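Local coordinates for 3-keto-5-aminohexanoate cleavage protein (Burkholderia xenovorans LB400, PDB 3E02), which binds zinc in a TIM-barrel fold and probably cleaves 3-keto-5-aminohexanoate or a related beta-keto acid, at residues 114-119 with 147-152; 7-12 with 45-50; 20-25 with 126-131; 104-109 with 163-168. All coordinates share one frame; numbering follows the deposited sequence.

Contact 1 (114-119 with 147-152); sequences MGSLNF and ILSNTF
Leu117 and Leu148 form a hydrogen-bonded pair in a two-stranded antiparallel ribbon that follows the barrel strand 109-113, and both side chains lie on the same face. Strands 117-118 and 147-148 are the arms of the ribbon. Leu148 N donates to Leu117 O at 2.8 Å, and Leu117 N donates to Leu148 O at 3.2 Å. Asn118 and Ile147 form the next, non-hydrogen-bonded pair, with side chains on the other face.

The main apolar contact is between Phe119 and Leu148. Their side chains run side by side and point the same way. Leu148 CG stands anti to its backbone N (chi1 -179°), which sets the leucine alongside the ring. Leu148 CD2 approaches Phe119 CD2, oblique to the ring, at 3.7 Å. Leu117 CD2 lies 4.2 Å from Leu148 CD2. The ring of Phe119 lies about 8 Å from the bound zinc, nearest atoms being measured.

On the opposite face Asn118 OD1 lies 3.9 Å from Ile147 CG1, and the two side chains run at a slant. This face meets a second subunit. Asn118 OD1 bonds Ser116 OG of that subunit, and Asn118 ND2 bonds its Asn150 O.

Beyond the strands, Ser116 OG accepts Asn150 N at 2.8 Å, nearly straight at 165°, and also bonds Asn118 OD1 of the second subunit. Asn150 OD1 is held by Arg98. The amide Asn150 ND2 reaches Gly115 O at 3.0 Å, from above the plane of that carbonyl.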
loop_
_atom_site.group_PDB
_atom_site.type_symbol
_atom_site.label_atom_id
_atom_site.label_comp_id
_atom_site.label_asym_id
_atom_site.label_seq_id
_atom_site.Cartn_x
_atom_site.Cartn_y
_atom_site.Cartn_z
HETATM N N MSE A 114 -5.198 18.573 13.783
HETATM C CA MSE A 114 -3.922 17.945 14.213
HETATM C C MSE A 114 -2.616 18.394 13.560
HETATM O O MSE A 114 -1.569 17.792 13.787
HETATM C CB MSE A 114 -4.069 16.413 14.196
HETATM C CG MSE A 114 -4.990 15.872 15.281
HETATM SE SE MSE A 114 -4.512 16.485 17.067
HETATM C CE MSE A 114 -2.749 15.993 17.094
ATOM N N GLY A 115 -2.650 19.481 12.812
ATOM C CA GLY A 115 -1.420 20.002 12.233
ATOM C C GLY A 115 -1.652 21.268 11.463
ATOM O O GLY A 115 -2.798 21.612 11.162
ATOM N N SER A 116 -0.567 21.974 11.184
ATOM C CA SER A 116 -0.625 23.210 10.413
ATOM C C SER A 116 -0.477 22.845 8.950
ATOM O O SER A 116 0.360 22.000 8.591
ATOM C CB SER A 116 0.473 24.184 10.835
ATOM O OG SER A 116 0.369 24.519 12.207
ATOM N N LEU A 117 -1.312 23.427 8.100
ATOM C CA LEU A 117 -1.207 23.201 6.667
ATOM C C LEU A 117 -1.688 24.382 5.850
ATOM O O LEU A 117 -2.538 25.154 6.309
ATOM C CB LEU A 117 -2.049 21.979 6.246
ATOM C CG LEU A 117 -3.591 22.020 6.389
ATOM C CD1 LEU A 117 -4.289 21.100 5.386
ATOM C CD2 LEU A 117 -4.033 21.713 7.822
ATOM N N ASN A 118 -1.193 24.467 4.619
ATOM C CA ASN A 118 -1.771 25.376 3.623
ATOM C C ASN A 118 -3.236 24.934 3.456
ATOM O O ASN A 118 -3.525 23.738 3.497
ATOM C CB ASN A 118 -1.066 25.256 2.272
ATOM C CG ASN A 118 0.339 25.810 2.286
ATOM O OD1 ASN A 118 0.726 26.536 3.206
ATOM N ND2 ASN A 118 1.109 25.493 1.247
ATOM N N PHE A 119 -4.151 25.890 3.352
ATOM C CA PHE A 119 -5.590 25.577 3.248
ATOM C C PHE A 119 -6.103 26.538 2.180
ATOM O O PHE A 119 -6.565 27.629 2.492
ATOM C CB PHE A 119 -6.264 25.753 4.617
ATOM C CG PHE A 119 -7.547 24.987 4.762
ATOM C CD1 PHE A 119 -8.639 25.254 3.928
ATOM C CD2 PHE A 119 -7.677 23.997 5.742
ATOM C CE1 PHE A 119 -9.834 24.525 4.050
ATOM C CE2 PHE A 119 -8.868 23.265 5.876
ATOM C CZ PHE A 119 -9.946 23.533 5.034
ATOM N N ILE A 147 -2.370 29.687 6.064
ATOM C CA ILE A 147 -2.016 28.451 6.760
ATOM C C ILE A 147 -3.054 28.267 7.868
ATOM O O ILE A 147 -3.275 29.188 8.662
ATOM C CB ILE A 147 -0.614 28.529 7.414
ATOM C CG1 ILE A 147 0.479 28.791 6.365
ATOM C CG2 ILE A 147 -0.300 27.224 8.187
ATOM C CD1 ILE A 147 1.831 29.157 6.964
ATOM N N LEU A 148 -3.704 27.108 7.907
ATOM C CA LEU A 148 -4.600 26.760 9.015
ATOM C C LEU A 148 -3.604 26.346 10.110
ATOM O O LEU A 148 -3.010 25.270 10.044
ATOM C CB LEU A 148 -5.553 25.624 8.653
ATOM C CG LEU A 148 -6.530 25.216 9.765
ATOM C CD1 LEU A 148 -7.530 26.352 10.040
ATOM C CD2 LEU A 148 -7.253 23.936 9.403
ATOM N N SER A 149 -3.399 27.228 11.078
ATOM C CA SER A 149 -2.367 27.047 12.110
ATOM C C SER A 149 -2.780 26.139 13.254
ATOM O O SER A 149 -3.783 26.386 13.877
ATOM C CB SER A 149 -1.974 28.405 12.695
ATOM O OG SER A 149 -0.940 28.264 13.672
ATOM N N ASN A 150 -2.001 25.089 13.530
ATOM C CA ASN A 150 -2.203 24.216 14.703
ATOM C C ASN A 150 -0.822 23.701 15.123
ATOM O O ASN A 150 -0.478 22.559 14.889
ATOM C CB ASN A 150 -3.145 23.042 14.399
ATOM C CG ASN A 150 -4.488 23.488 13.914
ATOM O OD1 ASN A 150 -5.282 23.959 14.707
ATOM N ND2 ASN A 150 -4.750 23.364 12.602
ATOM N N THR A 151 -0.031 24.578 15.742
ATOM C CA THR A 151 1.313 24.218 16.188
ATOM C C THR A 151 1.209 23.239 17.351
ATOM O O THR A 151 0.131 23.084 17.936
ATOM C CB THR A 151 2.146 25.439 16.603
ATOM O OG1 THR A 151 1.591 26.013 17.786
ATOM C CG2 THR A 151 2.229 26.485 15.484
ATOM N N PHE A 152 2.310 22.561 17.679
ATOM C CA PHE A 152 2.308 21.653 18.832
ATOM C C PHE A 152 1.894 22.379 20.126
ATOM O O PHE A 152 1.129 21.839 20.908
ATOM C CB PHE A 152 3.643 20.913 18.966
ATOM C CG PHE A 152 3.795 19.808 17.970
ATOM C CD1 PHE A 152 4.310 20.052 16.702
ATOM C CD2 PHE A 152 3.380 18.523 18.285
ATOM C CE1 PHE A 152 4.437 19.018 15.773
ATOM C CE2 PHE A 152 3.498 17.486 17.370
ATOM C CZ PHE A 152 4.018 17.728 16.119
#

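Contact 2 (7-12 with 45-50); sequences KIIITC and GAAMLH. With ZN (zinc ion), chain B.
Thr11 and Met48 lie side by side on neighbouring parallel strands, 10-13 and 48-54. With helix 31-44 between them, these strands make a beta-alpha-beta unit of the TIM barrel. Thr11 pairs with Met48 and Cys12 with Leu49.

The backbone polar groups are satisfied mostly across the strands. Cys12 N donates to Met48 O at 2.8 Å and 166°. Cys12 O accepts His50 N, also at 2.8 Å, with the donor above the carbonyl plane. Ile10 O takes two weak bonds, from Ala47 N and from Met48 N. One water bridges the two segments: it accepts from Ile10 N and bonds Gly45 O. Gly45 itself ends helix 31-44 in a Schellman motif. The other edge of strand 10-13 is served by strand 253-256, where Thr11 bonds to Val254 and Val256.

Side chains fill both faces. Met48, a selenomethionine, bends at its last torsion (chi3 67°), which turns CE back to 3.2 Å from Thr11 OG1. Thr11 CG2 meets His50 CB at 4.0 Å. On the face of Cys12 and Leu49, Cys12 CB touches both Ala46 CB, at 3.9 Å, and Leu49 CD2.

The strand pair places His50 at the metal site. Its ND1 makes a weak hydrogen bond with Asn84, which may steady the ring. His52 and Glu259 also bind the zinc, and three waters complete its shell. His50 NE2 sits 2.2 Å from the zinc.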
loop_
_atom_site.group_PDB
_atom_site.type_symbol
_atom_site.label_atom_id
_atom_site.label_comp_id
_atom_site.label_asym_id
_atom_site.label_seq_id
_atom_site.Cartn_x
_atom_site.Cartn_y
_atom_site.Cartn_z
ATOM N N LYS A 7 -21.925 -0.260 14.898
ATOM C CA LYS A 7 -22.903 0.712 14.446
ATOM C C LYS A 7 -22.098 1.916 13.953
ATOM O O LYS A 7 -21.164 2.353 14.632
ATOM C CB LYS A 7 -23.839 1.096 15.584
ATOM C CG LYS A 7 -24.642 -0.057 16.178
ATOM C CD LYS A 7 -25.573 -0.729 15.180
ATOM C CE LYS A 7 -26.436 -1.799 15.852
ATOM N NZ LYS A 7 -27.156 -2.600 14.829
ATOM N N ILE A 8 -22.454 2.432 12.782
ATOM C CA ILE A 8 -21.736 3.529 12.140
ATOM C C ILE A 8 -22.250 4.875 12.638
ATOM O O ILE A 8 -23.459 5.132 12.611
ATOM C CB ILE A 8 -21.871 3.470 10.594
ATOM C CG1 ILE A 8 -21.221 2.195 10.041
ATOM C CG2 ILE A 8 -21.238 4.704 9.930
ATOM C CD1 ILE A 8 -21.499 1.961 8.541
ATOM N N ILE A 9 -21.333 5.730 13.076
ATOM C CA ILE A 9 -21.682 7.098 13.457
ATOM C C ILE A 9 -21.738 7.924 12.177
ATOM O O ILE A 9 -20.739 8.021 11.453
ATOM C CB ILE A 9 -20.624 7.738 14.383
ATOM C CG1 ILE A 9 -20.498 6.941 15.684
ATOM C CG2 ILE A 9 -20.982 9.227 14.695
ATOM C CD1 ILE A 9 -19.391 7.447 16.606
ATOM N N ILE A 10 -22.905 8.501 11.896
ATOM C CA ILE A 10 -23.063 9.488 10.831
ATOM C C ILE A 10 -22.948 10.849 11.522
ATOM O O ILE A 10 -23.774 11.181 12.389
ATOM C CB ILE A 10 -24.430 9.443 10.116
ATOM C CG1 ILE A 10 -24.632 8.101 9.395
ATOM C CG2 ILE A 10 -24.539 10.629 9.107
ATOM C CD1 ILE A 10 -26.001 7.940 8.733
ATOM N N THR A 11 -21.913 11.601 11.162
ATOM C CA THR A 11 -21.746 12.968 11.621
ATOM C C THR A 11 -22.237 13.859 10.480
ATOM O O THR A 11 -21.954 13.587 9.304
ATOM C CB THR A 11 -20.292 13.302 11.949
ATOM O OG1 THR A 11 -19.825 12.461 13.015
ATOM C CG2 THR A 11 -20.132 14.794 12.393
ATOM N N CYS A 12 -22.995 14.901 10.818
ATOM C CA CYS A 12 -23.399 15.905 9.834
ATOM C C CYS A 12 -22.754 17.252 10.156
ATOM O O CYS A 12 -23.044 17.842 11.209
ATOM C CB CYS A 12 -24.889 16.075 9.777
ATOM S SG CYS A 12 -25.375 17.307 8.525
ATOM N N GLY A 45 -30.925 10.500 10.606
ATOM C CA GLY A 45 -29.992 9.509 11.137
ATOM C C GLY A 45 -28.662 10.013 11.677
ATOM O O GLY A 45 -27.876 9.202 12.153
ATOM N N ALA A 46 -28.377 11.315 11.587
ATOM C CA ALA A 46 -27.120 11.853 12.120
ATOM C C ALA A 46 -27.068 11.734 13.657
ATOM O O ALA A 46 -27.907 12.303 14.344
ATOM C CB ALA A 46 -26.932 13.303 11.708
ATOM N N ALA A 47 -26.107 10.966 14.166
ATOM C CA ALA A 47 -25.867 10.816 15.613
ATOM C C ALA A 47 -25.123 12.020 16.203
ATOM O O ALA A 47 -25.235 12.290 17.416
ATOM C CB ALA A 47 -25.069 9.522 15.903
HETATM N N MSE A 48 -24.350 12.724 15.357
HETATM C CA MSE A 48 -23.551 13.872 15.774
HETATM C C MSE A 48 -23.657 15.009 14.744
HETATM O O MSE A 48 -23.717 14.758 13.539
HETATM C CB MSE A 48 -22.089 13.428 15.970
HETATM C CG MSE A 48 -21.135 14.544 16.419
HETATM SE SE MSE A 48 -19.567 13.890 17.378
HETATM C CE MSE A 48 -18.712 12.998 15.995
ATOM N N LEU A 49 -23.709 16.240 15.247
ATOM C CA LEU A 49 -23.777 17.452 14.436
ATOM C C LEU A 49 -22.523 18.257 14.695
ATOM O O LEU A 49 -22.248 18.581 15.854
ATOM C CB LEU A 49 -25.006 18.276 14.819
ATOM C CG LEU A 49 -26.352 17.589 14.639
ATOM C CD1 LEU A 49 -27.459 18.472 15.186
ATOM C CD2 LEU A 49 -26.587 17.238 13.162
ATOM N N HIS A 50 -21.748 18.523 13.634
ATOM C CA HIS A 50 -20.527 19.332 13.698
ATOM C C HIS A 50 -20.961 20.756 13.309
ATOM O O HIS A 50 -21.478 20.985 12.212
ATOM C CB HIS A 50 -19.437 18.752 12.807
ATOM C CG HIS A 50 -18.257 19.640 12.650
ATOM N ND1 HIS A 50 -17.284 19.780 13.613
ATOM C CD2 HIS A 50 -17.911 20.465 11.641
ATOM C CE1 HIS A 50 -16.380 20.646 13.193
ATOM N NE2 HIS A 50 -16.729 21.063 11.991
HETATM ZN ZN ZN B . -15.654 22.286 10.562
HETATM O O HOH W 1 -25.547 7.812 13.038
HETATM O O HOH W 2 -13.681 22.464 12.137
HETATM O O HOH W 3 -14.024 20.560 10.089
HETATM O O HOH W 4 -13.885 23.239 9.640
#

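Contact 3 (20-25 with 126-131); sequences TPTMSP and AKFDTF. With EDO (1,2-ethanediol), chain E; EDO (1,2-ethanediol), chain F.
Thr22 and Met23 pack against Phe128 and Phe131 where two long loops of the TIM-barrel enzyme meet. Loop 20-25 follows strand 10-13 and leads to helix 31-44. Loop 126-131 comes before helix 136-142. No hydrogen bond joins the two segments directly.

The apolar contacts centre on Phe128. Met23, a selenomethionine, crosses the phenyl side chain at about a right angle. Met23 CG lies 3.6 Å from Phe128 CZ. Thr22 runs past Phe128 in the opposite direction and brings CG2 to 3.8 Å from Phe128 CD1. With CG2 anti to the backbone N, OG1 is left toward Phe131. Thr22 CG2 also lies 3.4 Å from Thr130 O.

A Met-aromatic contact adds to this packing. Met23 SE is 5.3 Å from the centroid of the Phe128 ring, in an oblique position.

The polar ends find partners just outside the contact. Thr20 OG1 bonds to Glu136. Thr22 OG1 bonds to Lys132 N and Glu136, and so ties loop 20-25 to the start of helix 136-142. O1 of a 1,2-ethanediol, probably from the crystallisation liquor, accepts a bond from Phe131 N.

Phe131 crosses Thr22 at about a right angle, and Phe131 CD2 is 3.4 Å from Thr22 OG1.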
loop_
_atom_site.group_PDB
_atom_site.type_symbol
_atom_site.label_atom_id
_atom_site.label_comp_id
_atom_site.label_asym_id
_atom_site.label_seq_id
_atom_site.Cartn_x
_atom_site.Cartn_y
_atom_site.Cartn_z
ATOM N N THR A 20 -19.373 29.604 0.677
ATOM C CA THR A 20 -19.865 30.962 0.898
ATOM C C THR A 20 -21.289 31.076 0.320
ATOM O O THR A 20 -21.675 30.227 -0.487
ATOM C CB THR A 20 -18.897 32.016 0.326
ATOM O OG1 THR A 20 -18.920 31.971 -1.101
ATOM C CG2 THR A 20 -17.450 31.788 0.841
ATOM N N PRO A 21 -22.085 32.082 0.769
ATOM C CA PRO A 21 -23.494 32.220 0.318
ATOM C C PRO A 21 -23.761 32.221 -1.185
ATOM O O PRO A 21 -24.787 31.683 -1.633
ATOM C CB PRO A 21 -23.918 33.550 0.932
ATOM C CG PRO A 21 -23.096 33.612 2.204
ATOM C CD PRO A 21 -21.756 33.116 1.779
ATOM N N THR A 22 -22.858 32.831 -1.946
ATOM C CA THR A 22 -22.943 32.854 -3.410
ATOM C C THR A 22 -23.008 31.445 -4.029
ATOM O O THR A 22 -23.661 31.243 -5.052
ATOM C CB THR A 22 -21.724 33.600 -4.027
ATOM O OG1 THR A 22 -21.795 34.984 -3.668
ATOM C CG2 THR A 22 -21.677 33.456 -5.586
HETATM N N MSE A 23 -22.374 30.488 -3.374
HETATM C CA MSE A 23 -22.228 29.127 -3.898
HETATM C C MSE A 23 -23.476 28.266 -3.867
HETATM O O MSE A 23 -23.591 27.320 -4.646
HETATM C CB MSE A 23 -21.092 28.414 -3.175
HETATM C CG MSE A 23 -19.788 29.208 -3.224
HETATM SE SE MSE A 23 -18.343 28.231 -2.512
HETATM C CE MSE A 23 -17.057 29.609 -2.774
ATOM N N SER A 24 -24.398 28.576 -2.957
ATOM C CA SER A 24 -25.654 27.855 -2.869
ATOM C C SER A 24 -26.673 28.641 -2.069
ATOM O O SER A 24 -26.348 29.113 -0.967
ATOM C CB SER A 24 -25.464 26.487 -2.190
ATOM O OG SER A 24 -26.711 25.829 -1.988
ATOM N N PRO A 25 -27.929 28.701 -2.560
ATOM C CA PRO A 25 -28.965 29.348 -1.754
ATOM C C PRO A 25 -29.392 28.496 -0.543
ATOM O O PRO A 25 -30.140 28.979 0.294
ATOM C CB PRO A 25 -30.128 29.498 -2.739
ATOM C CG PRO A 25 -29.976 28.401 -3.698
ATOM C CD PRO A 25 -28.481 28.171 -3.822
ATOM N N ALA A 126 -13.099 31.174 -9.058
ATOM C CA ALA A 126 -13.138 31.150 -10.530
ATOM C C ALA A 126 -14.449 30.588 -11.100
ATOM O O ALA A 126 -14.768 30.837 -12.252
ATOM C CB ALA A 126 -11.931 30.357 -11.090
ATOM N N LYS A 127 -15.192 29.829 -10.297
ATOM C CA LYS A 127 -16.482 29.290 -10.700
ATOM C C LYS A 127 -17.637 30.321 -10.676
ATOM O O LYS A 127 -18.710 30.027 -11.198
ATOM C CB LYS A 127 -16.850 28.104 -9.822
ATOM C CG LYS A 127 -15.870 26.949 -9.908
ATOM C CD LYS A 127 -16.261 25.880 -8.927
ATOM C CE LYS A 127 -15.455 24.617 -9.114
ATOM N NZ LYS A 127 -15.949 23.566 -8.172
ATOM N N PHE A 128 -17.419 31.508 -10.098
ATOM C CA PHE A 128 -18.461 32.540 -9.944
ATOM C C PHE A 128 -17.972 33.882 -10.488
ATOM O O PHE A 128 -16.937 34.383 -10.054
ATOM C CB PHE A 128 -18.853 32.644 -8.457
ATOM C CG PHE A 128 -19.177 31.315 -7.844
ATOM C CD1 PHE A 128 -20.452 30.763 -7.969
ATOM C CD2 PHE A 128 -18.177 30.565 -7.220
ATOM C CE1 PHE A 128 -20.736 29.507 -7.438
ATOM C CE2 PHE A 128 -18.440 29.299 -6.689
ATOM C CZ PHE A 128 -19.725 28.758 -6.806
ATOM N N ASP A 129 -18.708 34.462 -11.439
ATOM C CA ASP A 129 -18.372 35.759 -12.040
ATOM C C ASP A 129 -18.798 36.928 -11.158
ATOM O O ASP A 129 -18.307 38.033 -11.321
ATOM C CB ASP A 129 -19.029 35.891 -13.423
ATOM C CG ASP A 129 -18.612 34.776 -14.385
ATOM O OD1 ASP A 129 -17.427 34.371 -14.371
ATOM O OD2 ASP A 129 -19.472 34.319 -15.156
ATOM N N THR A 130 -19.775 36.682 -10.275
ATOM C CA THR A 130 -20.287 37.708 -9.343
ATOM C C THR A 130 -20.509 37.069 -7.965
ATOM O O THR A 130 -20.740 35.860 -7.869
ATOM C CB THR A 130 -21.622 38.355 -9.795
ATOM O OG1 THR A 130 -22.675 37.390 -9.730
ATOM C CG2 THR A 130 -21.524 38.916 -11.210
ATOM N N PHE A 131 -20.447 37.905 -6.929
ATOM C CA PHE A 131 -20.623 37.491 -5.539
ATOM C C PHE A 131 -21.663 38.347 -4.853
ATOM O O PHE A 131 -21.720 39.560 -5.084
ATOM C CB PHE A 131 -19.292 37.542 -4.789
ATOM C CG PHE A 131 -18.399 36.385 -5.092
ATOM C CD1 PHE A 131 -17.511 36.416 -6.171
ATOM C CD2 PHE A 131 -18.465 35.239 -4.314
ATOM C CE1 PHE A 131 -16.695 35.301 -6.438
ATOM C CE2 PHE A 131 -17.657 34.139 -4.580
ATOM C CZ PHE A 131 -16.778 34.178 -5.647
HETATM C C1 EDO E . -18.724 41.069 -7.388
HETATM O O1 EDO E . -20.009 40.608 -7.771
HETATM C C2 EDO E . -17.689 40.055 -7.838
HETATM O O2 EDO E . -16.538 40.180 -7.002
HETATM C C1 EDO F . -18.286 25.060 -5.013
HETATM O O1 EDO F . -18.524 23.959 -5.891
HETATM C C2 EDO F . -16.809 25.430 -5.051
HETATM O O2 EDO F . -16.122 24.799 -3.964
#

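Contact 4 (104-109 with 163-168); sequences AARPEV and GASGTR
Val109 and Arg168 pair in parallel where two neighbouring strands of the TIM barrel begin. Segment 104-109 leaves helix 95-105 and enters strand 109-113. Segment 163-168 makes a type I turn from Gly163 to Gly166 and enters strand 168-173.

One direct hydrogen bond joins the segments. Arg168 N donates to Glu108 O at 2.9 Å and 172°. Beside it, Val109 CA makes a CA-H...O contact of 3.1 Å with Arg168 O.

Waters carry much of the remaining polar contact. One donates to both Glu108 O and Gly166 O. Another sits among Pro107 O, Ser165 OG and Thr167 OG1, 2.6 Å from the threonine OG1. Both hydroxyls also bond to Leu162 O. Of the charged ends, Glu108 OE1 bonds to Thr303 OG1 and OE2 forms a salt bridge with Arg298, while Arg168 NH1 bonds to Lys302 O. Thus residues near the C-terminus tie into this end of the barrel.

The closest side-chain packing is between Arg106 and Ser165. The arginine bends at chi3 (66°), which lays its flat guanidinium over the serine. Ser165 CB sits over the centre of one face, 3.3 Å from Arg106 CZ.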
loop_
_atom_site.group_PDB
_atom_site.type_symbol
_atom_site.label_atom_id
_atom_site.label_comp_id
_atom_site.label_asym_id
_atom_site.label_seq_id
_atom_site.Cartn_x
_atom_site.Cartn_y
_atom_site.Cartn_z
ATOM N N ALA A 104 -16.931 28.404 26.169
ATOM C CA ALA A 104 -18.216 28.865 26.717
ATOM C C ALA A 104 -19.232 27.719 26.856
ATOM O O ALA A 104 -19.865 27.563 27.901
ATOM C CB ALA A 104 -18.813 29.985 25.855
ATOM N N ALA A 105 -19.357 26.916 25.807
ATOM C CA ALA A 105 -20.344 25.827 25.746
ATOM C C ALA A 105 -20.044 24.561 26.555
ATOM O O ALA A 105 -20.977 23.839 26.911
ATOM C CB ALA A 105 -20.552 25.433 24.306
ATOM N N ARG A 106 -18.763 24.268 26.782
ATOM C CA ARG A 106 -18.322 23.034 27.452
ATOM C C ARG A 106 -19.045 21.824 26.815
ATOM O O ARG A 106 -19.758 21.090 27.495
ATOM C CB ARG A 106 -18.499 23.144 28.972
ATOM C CG ARG A 106 -17.570 24.205 29.597
ATOM C CD ARG A 106 -17.855 24.450 31.069
ATOM N NE ARG A 106 -17.566 23.296 31.924
ATOM C CZ ARG A 106 -16.436 23.079 32.612
ATOM N NH1 ARG A 106 -15.392 23.919 32.563
ATOM N NH2 ARG A 106 -16.337 21.970 33.352
ATOM N N PRO A 107 -18.829 21.615 25.492
ATOM C CA PRO A 107 -19.536 20.565 24.775
ATOM C C PRO A 107 -18.991 19.169 25.057
ATOM O O PRO A 107 -17.892 19.016 25.581
ATOM C CB PRO A 107 -19.286 20.934 23.309
ATOM C CG PRO A 107 -17.919 21.501 23.334
ATOM C CD PRO A 107 -17.858 22.290 24.608
ATOM N N GLU A 108 -19.780 18.165 24.686
ATOM C CA GLU A 108 -19.349 16.773 24.782
ATOM C C GLU A 108 -18.205 16.484 23.811
ATOM O O GLU A 108 -17.323 15.660 24.113
ATOM C CB GLU A 108 -20.486 15.817 24.445
ATOM C CG GLU A 108 -21.618 15.819 25.427
ATOM C CD GLU A 108 -22.590 14.732 25.094
ATOM O OE1 GLU A 108 -22.391 13.603 25.585
ATOM O OE2 GLU A 108 -23.531 15.019 24.341
ATOM N N VAL A 109 -18.249 17.138 22.644
ATOM C CA VAL A 109 -17.247 16.970 21.606
ATOM C C VAL A 109 -16.837 18.311 20.980
ATOM O O VAL A 109 -17.650 19.224 20.853
ATOM C CB VAL A 109 -17.741 15.993 20.490
ATOM C CG1 VAL A 109 -16.683 15.821 19.390
ATOM C CG2 VAL A 109 -18.126 14.626 21.092
ATOM N N GLY A 163 -9.925 19.754 27.456
ATOM C CA GLY A 163 -9.903 18.462 28.158
ATOM C C GLY A 163 -10.372 18.571 29.608
ATOM O O GLY A 163 -11.053 17.673 30.103
ATOM N N ALA A 164 -10.021 19.689 30.258
ATOM C CA ALA A 164 -10.391 20.002 31.648
ATOM C C ALA A 164 -11.903 19.986 31.915
ATOM O O ALA A 164 -12.321 19.627 33.011
ATOM C CB ALA A 164 -9.807 21.369 32.064
ATOM N N SER A 165 -12.706 20.384 30.927
ATOM C CA SER A 165 -14.176 20.351 31.042
ATOM C C SER A 165 -14.798 18.991 30.616
ATOM O O SER A 165 -16.024 18.896 30.521
ATOM C CB SER A 165 -14.788 21.496 30.222
ATOM O OG SER A 165 -14.468 21.380 28.847
ATOM N N GLY A 166 -13.970 17.963 30.356
ATOM C CA GLY A 166 -14.441 16.618 29.969
ATOM C C GLY A 166 -14.755 16.412 28.496
ATOM O O GLY A 166 -15.340 15.386 28.106
ATOM N N THR A 167 -14.354 17.369 27.668
ATOM C CA THR A 167 -14.587 17.303 26.223
ATOM C C THR A 167 -13.802 16.172 25.587
ATOM O O THR A 167 -12.654 15.967 25.950
ATOM C CB THR A 167 -14.115 18.611 25.543
ATOM O OG1 THR A 167 -14.653 19.730 26.251
ATOM C CG2 THR A 167 -14.529 18.667 24.069
ATOM N N ARG A 168 -14.435 15.443 24.659
ATOM C CA ARG A 168 -13.761 14.434 23.836
ATOM C C ARG A 168 -13.516 15.084 22.482
ATOM O O ARG A 168 -14.323 15.897 22.018
ATOM C CB ARG A 168 -14.584 13.151 23.664
ATOM C CG ARG A 168 -15.060 12.476 24.934
ATOM C CD ARG A 168 -14.011 12.387 26.009
ATOM N NE ARG A 168 -12.813 11.677 25.555
ATOM C CZ ARG A 168 -12.486 10.414 25.835
ATOM N NH1 ARG A 168 -13.243 9.638 26.594
ATOM N NH2 ARG A 168 -11.355 9.917 25.360
HETATM O O HOH W 5 -18.413 19.557 32.262
HETATM O O HOH W 6 -16.633 20.260 27.850
HETATM O O HOH W 7 -17.409 14.545 26.554
#

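In the fold
Contacts 2 and 4 belong to the barrel itself. Each pairs neighbouring parallel strands near their starts. They touch where Met48 SE packs on Val109 CG1 at 4.0 Å. Contact 2 is buried and leads to the zinc, while contact 4 has an exposed arginine at its margin and relies more on water. Contacts 1 and 3 are built from the long chain between strands 109-113 and 168-173, and contact 3 adds the loop after strand 10-13. Contact 1 is buried, antiparallel and shared with a second subunit. Contact 3 is only partly buried. It has no direct hydrogen bond and depends on aromatic packing.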